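Local coordinates for thioredoxin family protein (PDB 2YP6) that is a surface-exposed thioredoxin-fold lipoprotein that probably reduces disulfides or oxidised protein thiols outside the cell, helping the pneumococcus withstand oxidative stress, at residues F52-M57 / V135-T139; F76-W80 / E115-F121. All blocks are in the same frame, centred on the assembly; numbering follows the deposited sequence.

Contact 1 of 2, residues F52-M57 / V135-T139; sequences FTLQSM and VLYDT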
ATOM      1  N   PHE A  52      11.312   3.333  -3.761  1.00 17.23           N
ATOM      2  CA  PHE A  52      11.525   1.925  -3.504  1.00 13.37           C
ATOM      3  C   PHE A  52      11.465   1.101  -4.775  1.00 14.67           C
ATOM      4  O   PHE A  52      10.868   1.508  -5.799  1.00 16.45           O
ATOM      5  CB  PHE A  52      10.551   1.393  -2.438  1.00 17.76           C
ATOM      6  CG  PHE A  52       9.102   1.574  -2.788  1.00 15.85           C
ATOM      7  CD1 PHE A  52       8.469   0.716  -3.679  1.00 13.43           C
ATOM      8  CD2 PHE A  52       8.364   2.591  -2.211  1.00 15.63           C
ATOM      9  CE1 PHE A  52       7.112   0.886  -4.014  1.00 15.58           C
ATOM     10  CE2 PHE A  52       7.008   2.770  -2.531  1.00 21.39           C
ATOM     11  CZ  PHE A  52       6.386   1.919  -3.418  1.00 16.18           C
ATOM     12  N   THR A  53      12.140  -0.047  -4.710  1.00 21.16           N
ATOM     13  CA  THR A  53      12.158  -1.047  -5.767  1.00 20.62           C
ATOM     14  C   THR A  53      11.903  -2.392  -5.086  1.00 20.21           C
ATOM     15  O   THR A  53      12.743  -2.879  -4.322  1.00 21.16           O
ATOM     16  CB  THR A  53      13.489  -1.055  -6.529  1.00 23.43           C
ATOM     17  OG1 THR A  53      13.698   0.237  -7.121  1.00 24.09           O
ATOM     18  CG2 THR A  53      13.488  -2.100  -7.640  1.00 25.28           C
ATOM     19  N   LEU A  54      10.731  -2.967  -5.352  1.00 19.15           N
ATOM     20  CA  LEU A  54      10.324  -4.224  -4.697  1.00 18.89           C
ATOM     21  C   LEU A  54       9.727  -5.244  -5.676  1.00 19.80           C
ATOM     22  O   LEU A  54       9.113  -4.855  -6.672  1.00 19.94           O
ATOM     23  CB  LEU A  54       9.272  -3.910  -3.652  1.00 16.75           C
ATOM     24  CG  LEU A  54       9.680  -2.940  -2.553  1.00 15.95           C
ATOM     25  CD1 LEU A  54       8.448  -2.553  -1.721  1.00 17.28           C
ATOM     26  CD2 LEU A  54      10.817  -3.538  -1.711  1.00 17.46           C
ATOM     27  N   GLN A  55       9.906  -6.532  -5.392  1.00 20.77           N
ATOM     28  CA  GLN A  55       9.205  -7.586  -6.104  1.00 21.73           C
ATOM     29  C   GLN A  55       7.757  -7.671  -5.595  1.00 20.21           C
ATOM     30  O   GLN A  55       7.514  -7.619  -4.393  1.00 18.94           O
ATOM     31  CB  GLN A  55       9.892  -8.946  -5.890  1.00 23.53           C
ATOM     32  CG  GLN A  55      11.256  -9.048  -6.518  1.00 28.72           C
ATOM     33  CD  GLN A  55      11.194  -8.867  -8.025  1.00 36.67           C
ATOM     34  OE1 GLN A  55      11.805  -7.957  -8.573  1.00 34.51           O
ATOM     35  NE2 GLN A  55      10.449  -9.741  -8.699  1.00 39.51           N
ATOM     36  N   SER A  56       6.810  -7.827  -6.513  1.00 20.78           N
ATOM     37  CA  SER A  56       5.424  -8.062  -6.152  1.00 20.07           C
ATOM     38  C   SER A  56       5.226  -9.555  -5.900  1.00 21.48           C
ATOM     39  O   SER A  56       6.072 -10.369  -6.265  1.00 23.14           O
ATOM     40  CB  SER A  56       4.494  -7.585  -7.270  1.00 20.75           C
ATOM     41  OG  SER A  56       4.594  -8.428  -8.406  1.00 23.30           O
ATOM     42  N   MET A  57       4.104  -9.884  -5.266  1.00 21.05           N
ATOM     43  CA  MET A  57       3.678 -11.253  -5.014  1.00 22.65           C
ATOM     44  C   MET A  57       3.634 -12.053  -6.306  1.00 31.94           C
ATOM     45  O   MET A  57       3.855 -13.273  -6.314  1.00 31.12           O
ATOM     46  CB  MET A  57       2.273 -11.181  -4.390  1.00 22.08           C
ATOM     47  CG  MET A  57       1.506 -12.437  -4.319  1.00 32.88           C
ATOM     48  SD  MET A  57       0.115 -12.106  -3.235  1.00 29.34           S
ATOM     49  CE  MET A  57      -0.822 -10.900  -4.152  1.00 24.41           C
ATOM     50  N   VAL A 135       0.510  -6.557  -4.072  1.00 11.01           N
ATOM     51  CA  VAL A 135       1.202  -6.723  -2.811  1.00 12.45           C
ATOM     52  C   VAL A 135       2.685  -6.778  -3.089  1.00 11.82           C
ATOM     53  O   VAL A 135       3.153  -7.647  -3.824  1.00 13.84           O
ATOM     54  CB  VAL A 135       0.792  -8.014  -2.077  1.00 13.51           C
ATOM     55  CG1 VAL A 135       1.570  -8.146  -0.767  1.00 14.10           C
ATOM     56  CG2 VAL A 135      -0.710  -8.049  -1.822  1.00 11.19           C
ATOM     57  N   LEU A 136       3.408  -5.833  -2.506  1.00 12.13           N
ATOM     58  CA  LEU A 136       4.841  -5.742  -2.691  1.00 10.90           C
ATOM     59  C   LEU A 136       5.548  -6.312  -1.465  1.00 11.27           C
ATOM     60  O   LEU A 136       5.107  -6.113  -0.332  1.00 13.04           O
ATOM     61  CB  LEU A 136       5.244  -4.293  -2.888  1.00 10.74           C
ATOM     62  CG  LEU A 136       4.542  -3.553  -4.038  1.00 11.83           C
ATOM     63  CD1 LEU A 136       5.209  -2.210  -4.206  1.00 12.43           C
ATOM     64  CD2 LEU A 136       4.542  -4.351  -5.338  1.00 12.30           C
ATOM     65  N   TYR A 137       6.660  -6.991  -1.713  1.00 13.73           N
ATOM     66  CA  TYR A 137       7.389  -7.713  -0.675  1.00 12.21           C
ATOM     67  C   TYR A 137       8.582  -6.910  -0.210  1.00 12.37           C
ATOM     68  O   TYR A 137       9.610  -6.870  -0.877  1.00 15.10           O
ATOM     69  CB  TYR A 137       7.902  -9.018  -1.239  1.00 13.43           C
ATOM     70  CG  TYR A 137       6.869 -10.108  -1.431  1.00 14.91           C
ATOM     71  CD1 TYR A 137       5.574  -9.972  -0.961  1.00 15.47           C
ATOM     72  CD2 TYR A 137       7.215 -11.292  -2.053  1.00 22.76           C
ATOM     73  CE1 TYR A 137       4.629 -10.997  -1.132  1.00 21.87           C
ATOM     74  CE2 TYR A 137       6.294 -12.321  -2.215  1.00 29.48           C
ATOM     75  CZ  TYR A 137       5.005 -12.170  -1.749  1.00 28.90           C
ATOM     76  OH  TYR A 137       4.093 -13.191  -1.929  1.00 28.77           O
ATOM     77  N   ASP A 138       8.465  -6.325   0.971  1.00 11.85           N
ATOM     78  CA  ASP A 138       9.561  -5.592   1.591  1.00 12.22           C
ATOM     79  C   ASP A 138      10.453  -6.587   2.350  1.00 17.16           C
ATOM     80  O   ASP A 138      10.462  -6.631   3.571  1.00 14.97           O
ATOM     81  CB  ASP A 138       9.005  -4.542   2.540  1.00 12.61           C
ATOM     82  CG  ASP A 138      10.026  -3.491   2.901  1.00 18.04           C
ATOM     83  OD1 ASP A 138      10.944  -3.268   2.090  1.00 24.56           O
ATOM     84  OD2 ASP A 138       9.894  -2.886   3.981  1.00 15.72           O
ATOM     85  N   THR A 139      11.222  -7.359   1.604  1.00 15.15           N
ATOM     86  CA  THR A 139      12.003  -8.470   2.165  1.00 15.30           C
ATOM     87  C   THR A 139      13.182  -8.050   3.041  1.00 16.06           C
ATOM     88  O   THR A 139      13.794  -8.890   3.708  1.00 17.16           O
ATOM     89  CB  THR A 139      12.542  -9.360   1.048  1.00 16.43           C
ATOM     90  OG1 THR A 139      13.289  -8.539   0.127  1.00 18.46           O
ATOM     91  CG2 THR A 139      11.406 -10.068   0.351  1.00 17.88           C
TER
HETATM   92  O   HOH W   1      11.171  -7.444  -3.002  1.00 20.96           O
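Leu-136 sends its two methyl branches to different partners on segment 52-57: CD1 comes within 3.6 Å of CE1 of Phe-52, the two side chains crossing at about a right angle, while CD2 rests on CB of Ser-56. Leu-54 also crosses Leu-136 at about a right angle, its CD1 lying 3.8 Å from CB of Leu-136. Branched leucines suit this place because one residue can cover several neighbours at once. On the other face of the sheet Tyr-137 lays its ring over the start of Met-57, in a CH-pi contact that puts CA of Met-57 4.1 Å from the ring centroid. With CG anti to the backbone N (chi1 167°), the Met-57 side chain runs out past the tyrosine hydroxyl, then bends at chi3 to set its CE methyl 3.7 Å from CG2 of Val-135. Tyr-137 OH is buried here and has no polar partner in the model. The backbones are joined by two hydrogen bonds, Tyr-137 N to Gln-55 O at 2.9 Å and Met-57 N to Val-135 O at 2.8 Å. Farther along, where the strands splay, a water accepts from Gln-55 N and donates to Tyr-137 O. Asp-138, centre of an inverse gamma turn just past the strand, hydrogen-bonds through its carboxylate to Thr-143 and Phe-144. The pairing is antiparallel and joins an N-terminal hairpin strand to the parallel core, as in thioredoxin-fold proteins with an N-terminal beta-hairpin extension.

Contact 2 of 2, residues F76-W80 / E115-F121; sequences FWASW and EKTVEQF. With C6W (3-Cyclohexyl-1-Propylphosphocholine), chain E.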
ATOM      1  N   PHE A  76       0.630   0.106   4.014  1.00 11.46           N
ATOM      2  CA  PHE A  76       1.507  -0.813   4.715  1.00  8.14           C
ATOM      3  C   PHE A  76       0.659  -1.648   5.650  1.00 12.80           C
ATOM      4  O   PHE A  76      -0.137  -1.097   6.408  1.00 11.04           O
ATOM      5  CB  PHE A  76       2.581  -0.038   5.506  1.00 13.13           C
ATOM      6  CG  PHE A  76       3.588   0.662   4.629  1.00 10.16           C
ATOM      7  CD1 PHE A  76       3.304   1.915   4.077  1.00 11.85           C
ATOM      8  CD2 PHE A  76       4.792   0.066   4.319  1.00 13.78           C
ATOM      9  CE1 PHE A  76       4.186   2.538   3.278  1.00 12.58           C
ATOM     10  CE2 PHE A  76       5.690   0.691   3.514  1.00 11.38           C
ATOM     11  CZ  PHE A  76       5.397   1.935   2.977  1.00 11.80           C
ATOM     12  N   TRP A  77       0.831  -2.957   5.605  1.00 10.69           N
ATOM     13  CA  TRP A  77      -0.010  -3.851   6.380  1.00 11.94           C
ATOM     14  C   TRP A  77       0.661  -5.185   6.697  1.00 12.67           C
ATOM     15  O   TRP A  77       1.796  -5.419   6.329  1.00 12.69           O
ATOM     16  CB  TRP A  77      -1.339  -4.072   5.668  1.00  9.99           C
ATOM     17  CG  TRP A  77      -1.295  -4.850   4.361  1.00  9.99           C
ATOM     18  CD1 TRP A  77      -0.752  -4.456   3.183  1.00 10.51           C
ATOM     19  CD2 TRP A  77      -1.857  -6.157   4.128  1.00 10.11           C
ATOM     20  NE1 TRP A  77      -0.925  -5.438   2.220  1.00 11.67           N
ATOM     21  CE2 TRP A  77      -1.613  -6.484   2.778  1.00 10.57           C
ATOM     22  CE3 TRP A  77      -2.548  -7.066   4.931  1.00 14.55           C
ATOM     23  CZ2 TRP A  77      -2.027  -7.696   2.220  1.00 12.73           C
ATOM     24  CZ3 TRP A  77      -2.968  -8.260   4.368  1.00 14.76           C
ATOM     25  CH2 TRP A  77      -2.711  -8.563   3.028  1.00 13.15           C
ATOM     26  N   ALA A  78      -0.058  -6.036   7.415  1.00 15.68           N
ATOM     27  CA  ALA A  78       0.432  -7.375   7.755  1.00 13.95           C
ATOM     28  C   ALA A  78      -0.748  -8.318   7.908  1.00 14.41           C
ATOM     29  O   ALA A  78      -1.825  -7.907   8.365  1.00 16.25           O
ATOM     30  CB  ALA A  78       1.239  -7.332   9.034  1.00 14.96           C
ATOM     31  N   SER A  79      -0.534  -9.581   7.546  1.00 14.74           N
ATOM     32  CA  SER A  79      -1.576 -10.592   7.585  1.00 15.45           C
ATOM     33  C   SER A  79      -2.015 -10.879   9.010  1.00 19.10           C
ATOM     34  O   SER A  79      -3.142 -11.306   9.201  1.00 21.05           O
ATOM     35  CB  SER A  79      -1.100 -11.898   6.920  1.00 16.31           C
ATOM     36  OG  SER A  79      -0.135 -12.544   7.731  1.00 17.55           O
ATOM     37  N   TRP A  80      -1.140 -10.630   9.996  1.00 17.42           N
ATOM     38  CA  TRP A  80      -1.465 -10.902  11.403  1.00 18.80           C
ATOM     39  C   TRP A  80      -2.272  -9.817  12.083  1.00 21.67           C
ATOM     40  O   TRP A  80      -2.714  -9.984  13.206  1.00 22.66           O
ATOM     41  CB  TRP A  80      -0.188 -11.148  12.233  1.00 23.99           C
ATOM     42  CG  TRP A  80       0.902 -10.131  12.076  1.00 20.44           C
ATOM     43  CD1 TRP A  80       2.033 -10.256  11.314  1.00 19.74           C
ATOM     44  CD2 TRP A  80       0.985  -8.836  12.701  1.00 19.58           C
ATOM     45  NE1 TRP A  80       2.802  -9.133  11.427  1.00 22.66           N
ATOM     46  CE2 TRP A  80       2.183  -8.245  12.259  1.00 21.69           C
ATOM     47  CE3 TRP A  80       0.165  -8.127  13.583  1.00 26.29           C
ATOM     48  CZ2 TRP A  80       2.580  -6.969  12.669  1.00 25.90           C
ATOM     49  CZ3 TRP A  80       0.566  -6.866  13.995  1.00 23.40           C
ATOM     50  CH2 TRP A  80       1.762  -6.303  13.538  1.00 29.49           C
ATOM     51  N   GLU A 115       5.195 -11.991  10.140  1.00 17.53           N
ATOM     52  CA  GLU A 115       4.525 -12.129   8.857  1.00 16.63           C
ATOM     53  C   GLU A 115       4.822 -13.500   8.265  1.00 17.68           C
ATOM     54  O   GLU A 115       5.838 -14.135   8.576  1.00 18.86           O
ATOM     55  CB  GLU A 115       4.968 -11.018   7.901  1.00 15.03           C
ATOM     56  CG  GLU A 115       4.292 -11.005   6.552  1.00 14.15           C
ATOM     57  CD  GLU A 115       2.777 -10.892   6.656  1.00 13.88           C
ATOM     58  OE1 GLU A 115       2.273  -9.755   6.818  1.00 14.01           O
ATOM     59  OE2 GLU A 115       2.091 -11.943   6.602  1.00 16.94           O
ATOM     60  N   LYS A 116       3.902 -13.938   7.415  1.00 17.50           N
ATOM     61  CA  LYS A 116       3.995 -15.195   6.701  1.00 18.93           C
ATOM     62  C   LYS A 116       5.189 -15.226   5.762  1.00 18.59           C
ATOM     63  O   LYS A 116       5.648 -14.192   5.287  1.00 17.27           O
ATOM     64  CB  LYS A 116       2.686 -15.408   5.918  1.00 24.27           C
ATOM     65  CG  LYS A 116       1.535 -15.751   6.870  1.00 28.48           C
ATOM     66  CD  LYS A 116       0.180 -15.812   6.194  1.00 26.57           C
ATOM     67  CE  LYS A 116      -0.909 -16.060   7.237  1.00 24.21           C
ATOM     68  NZ  LYS A 116      -0.779 -17.372   7.887  1.00 32.12           N
ATOM     69  N   THR A 117       5.672 -16.420   5.475  1.00 20.23           N
ATOM     70  CA  THR A 117       6.791 -16.550   4.562  1.00 20.54           C
ATOM     71  C   THR A 117       6.335 -16.215   3.150  1.00 23.79           C
ATOM     72  O   THR A 117       5.140 -16.213   2.851  1.00 21.23           O
ATOM     73  CB  THR A 117       7.331 -17.953   4.536  1.00 22.85           C
ATOM     74  OG1 THR A 117       6.295 -18.850   4.096  1.00 26.53           O
ATOM     75  CG2 THR A 117       7.839 -18.362   5.921  1.00 24.13           C
ATOM     76  N   VAL A 118       7.298 -15.936   2.288  1.00 21.58           N
ATOM     77  CA  VAL A 118       7.029 -15.693   0.879  1.00 26.14           C
ATOM     78  C   VAL A 118       6.276 -16.857   0.235  1.00 25.25           C
ATOM     79  O   VAL A 118       5.501 -16.652  -0.681  1.00 26.19           O
ATOM     80  CB  VAL A 118       8.324 -15.436   0.095  1.00 24.53           C
ATOM     81  CG1 VAL A 118       8.999 -14.175   0.592  1.00 27.67           C
ATOM     82  CG2 VAL A 118       9.258 -16.633   0.202  1.00 33.47           C
ATOM     83  N   GLU A 119       6.491 -18.075   0.705  1.00 22.49           N
ATOM     84  CA  GLU A 119       5.778 -19.229   0.142  1.00 28.59           C
ATOM     85  C   GLU A 119       4.352 -19.302   0.652  1.00 31.07           C
ATOM     86  O   GLU A 119       3.442 -19.652  -0.093  1.00 40.31           O
ATOM     87  CB  GLU A 119       6.493 -20.551   0.454  1.00 39.05           C
ATOM     88  CG  GLU A 119       7.881 -20.664  -0.142  1.00 51.34           C
ATOM     89  CD  GLU A 119       8.954 -20.085   0.765  1.00 57.63           C
ATOM     90  OE1 GLU A 119       8.601 -19.572   1.849  1.00 53.52           O
ATOM     91  OE2 GLU A 119      10.147 -20.144   0.397  1.00 60.83           O
ATOM     92  N   GLN A 120       4.154 -18.976   1.925  1.00 24.87           N
ATOM     93  CA  GLN A 120       2.852 -19.137   2.545  1.00 26.23           C
ATOM     94  C   GLN A 120       1.908 -17.971   2.261  1.00 26.57           C
ATOM     95  O   GLN A 120       0.691 -18.164   2.193  1.00 25.24           O
ATOM     96  CB  GLN A 120       2.990 -19.320   4.057  1.00 27.36           C
ATOM     97  CG  GLN A 120       3.724 -20.622   4.480  1.00 41.51           C
ATOM     98  CD  GLN A 120       3.027 -21.919   4.053  1.00 51.94           C
ATOM     99  OE1 GLN A 120       1.983 -21.906   3.393  1.00 55.42           O
ATOM    100  NE2 GLN A 120       3.618 -23.052   4.435  1.00 56.53           N
ATOM    101  N   PHE A 121       2.448 -16.768   2.115  1.00 19.40           N
ATOM    102  CA  PHE A 121       1.593 -15.590   2.005  1.00 18.80           C
ATOM    103  C   PHE A 121       0.588 -15.641   0.847  1.00 20.60           C
ATOM    104  O   PHE A 121      -0.601 -15.376   1.051  1.00 21.03           O
ATOM    105  CB  PHE A 121       2.390 -14.290   1.947  1.00 16.49           C
ATOM    106  CG  PHE A 121       1.512 -13.079   1.882  1.00 17.03           C
ATOM    107  CD1 PHE A 121       0.981 -12.529   3.035  1.00 18.27           C
ATOM    108  CD2 PHE A 121       1.159 -12.535   0.662  1.00 18.42           C
ATOM    109  CE1 PHE A 121       0.125 -11.455   2.975  1.00 20.62           C
ATOM    110  CE2 PHE A 121       0.305 -11.464   0.594  1.00 16.40           C
ATOM    111  CZ  PHE A 121      -0.205 -10.919   1.756  1.00 16.25           C
TER
HETATM  112  C2  C6W E1186       1.700 -10.337  16.634  1.00 66.06           C
HETATM  113  C3  C6W E1186       3.736 -10.908  15.050  1.00 58.35           C
HETATM  114  C1  C6W E1186       3.911 -10.622  17.442  1.00 66.28           C
HETATM  115  C4  C6W E1186       2.983  -9.199  15.670  1.00 57.87           C
HETATM  116  C5  C6W E1186       3.575  -8.084  16.555  1.00 65.73           C
HETATM  117  C10 C6W E1186       6.051  -4.426  11.418  1.00 69.67           C
HETATM  118  CAI C6W E1186       8.292  -4.342  12.479  1.00 69.60           C
HETATM  119  C13 C6W E1186       8.916  -4.547  11.112  1.00 65.92           C
HETATM  120  C6  C6W E1186       6.775  -5.406  16.120  1.00 81.59           C
HETATM  121  C7  C6W E1186       6.114  -5.413  14.729  1.00 81.36           C
HETATM  122  C9  C6W E1186       6.924  -4.287  12.624  1.00 73.03           C
HETATM  123  O3  C6W E1186       5.004  -7.170  19.040  1.00 75.19           O
HETATM  124  P   C6W E1186       5.709  -7.189  17.708  1.00 72.52           P
HETATM  125  O4  C6W E1186       7.038  -7.732  18.110  1.00 68.16           O
HETATM  126  O1  C6W E1186       4.964  -8.158  16.683  1.00 69.03           O
HETATM  127  N   C6W E1186       3.057 -10.545  16.278  1.00 62.79           N
HETATM  128  O2  C6W E1186       5.820  -5.709  17.111  1.00 81.09           O
HETATM  129  C8  C6W E1186       6.321  -4.073  14.000  1.00 78.16           C
HETATM  130  C12 C6W E1186       8.104  -4.681   9.993  1.00 63.13           C
HETATM  131  C11 C6W E1186       6.627  -4.620  10.145  1.00 66.25           C
HETATM  132  O   HOH W   2       3.852  -7.485   6.867  1.00 11.14           O
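A buried carboxylate grips the loop between strand 71-76 and helix 82-86: Glu-115, in the loop before helix 120-127, binds Ser-79 through both of its oxygens. OE1 takes the backbone N-H of Ser-79 at 2.9 Å on its syn lone pair, and OE2 takes the hydroxyl at 2.6 Å, also on the syn side but 23° out of the carboxylate plane. Lys-116 N reaches OE2 from the anti side at 2.8 Å, so this oxygen is held by two donors on one face of its plane. A water donates to OE1 and to Trp-77 O. Glutamate suits the place because its chain, bent at chi2 (58°), turns the carboxylate back to these donors. The loop leads directly into Cys-81 and Cys-84, the disulfide of the thioredoxin-type CxxC motif, so Glu-115 probably helps to hold the segment leading to the presumed redox centre. Trp-80, just before Cys-81, has the choline end of the bound phosphocholine on one face, with C4 of the ligand 3.4 Å above the ring plane, and CB of Ala-78 against the opposite face. CA of Glu-115 lies at the indole edge. Deeper in, Trp-77 and Phe-121 meet obliquely, CH2 of Trp-77 to CZ of Phe-121 at 3.7 Å, large rings that fill the space beneath the polar network; NE1 of Trp-77 is hydrogen-bonded to OG1 of Thr-106.

How the contacts relate
Both contacts are largely buried, but contact 1 is strand pairing within the central sheet, whereas contact 2, nearer the ligand pocket, joins the loop before the CxxC helix to the lead-in and first turn of helix 120-127. Contact 1 relies on backbone hydrogen bonds and packing of aliphatic and aromatic side chains; contact 2 on a carboxylate that answers backbone and hydroxyl donors, with aromatic rings below it. Both segments of contact 2 fall in the chain between the two strands of contact 1. The two meet at Phe-121, in helix 120-127: its CE2 packs 3.8 Å from CG1 of Val-135 and also touches SD of Met-57. One ring of contact 2 thus lies against the strand pair of contact 1.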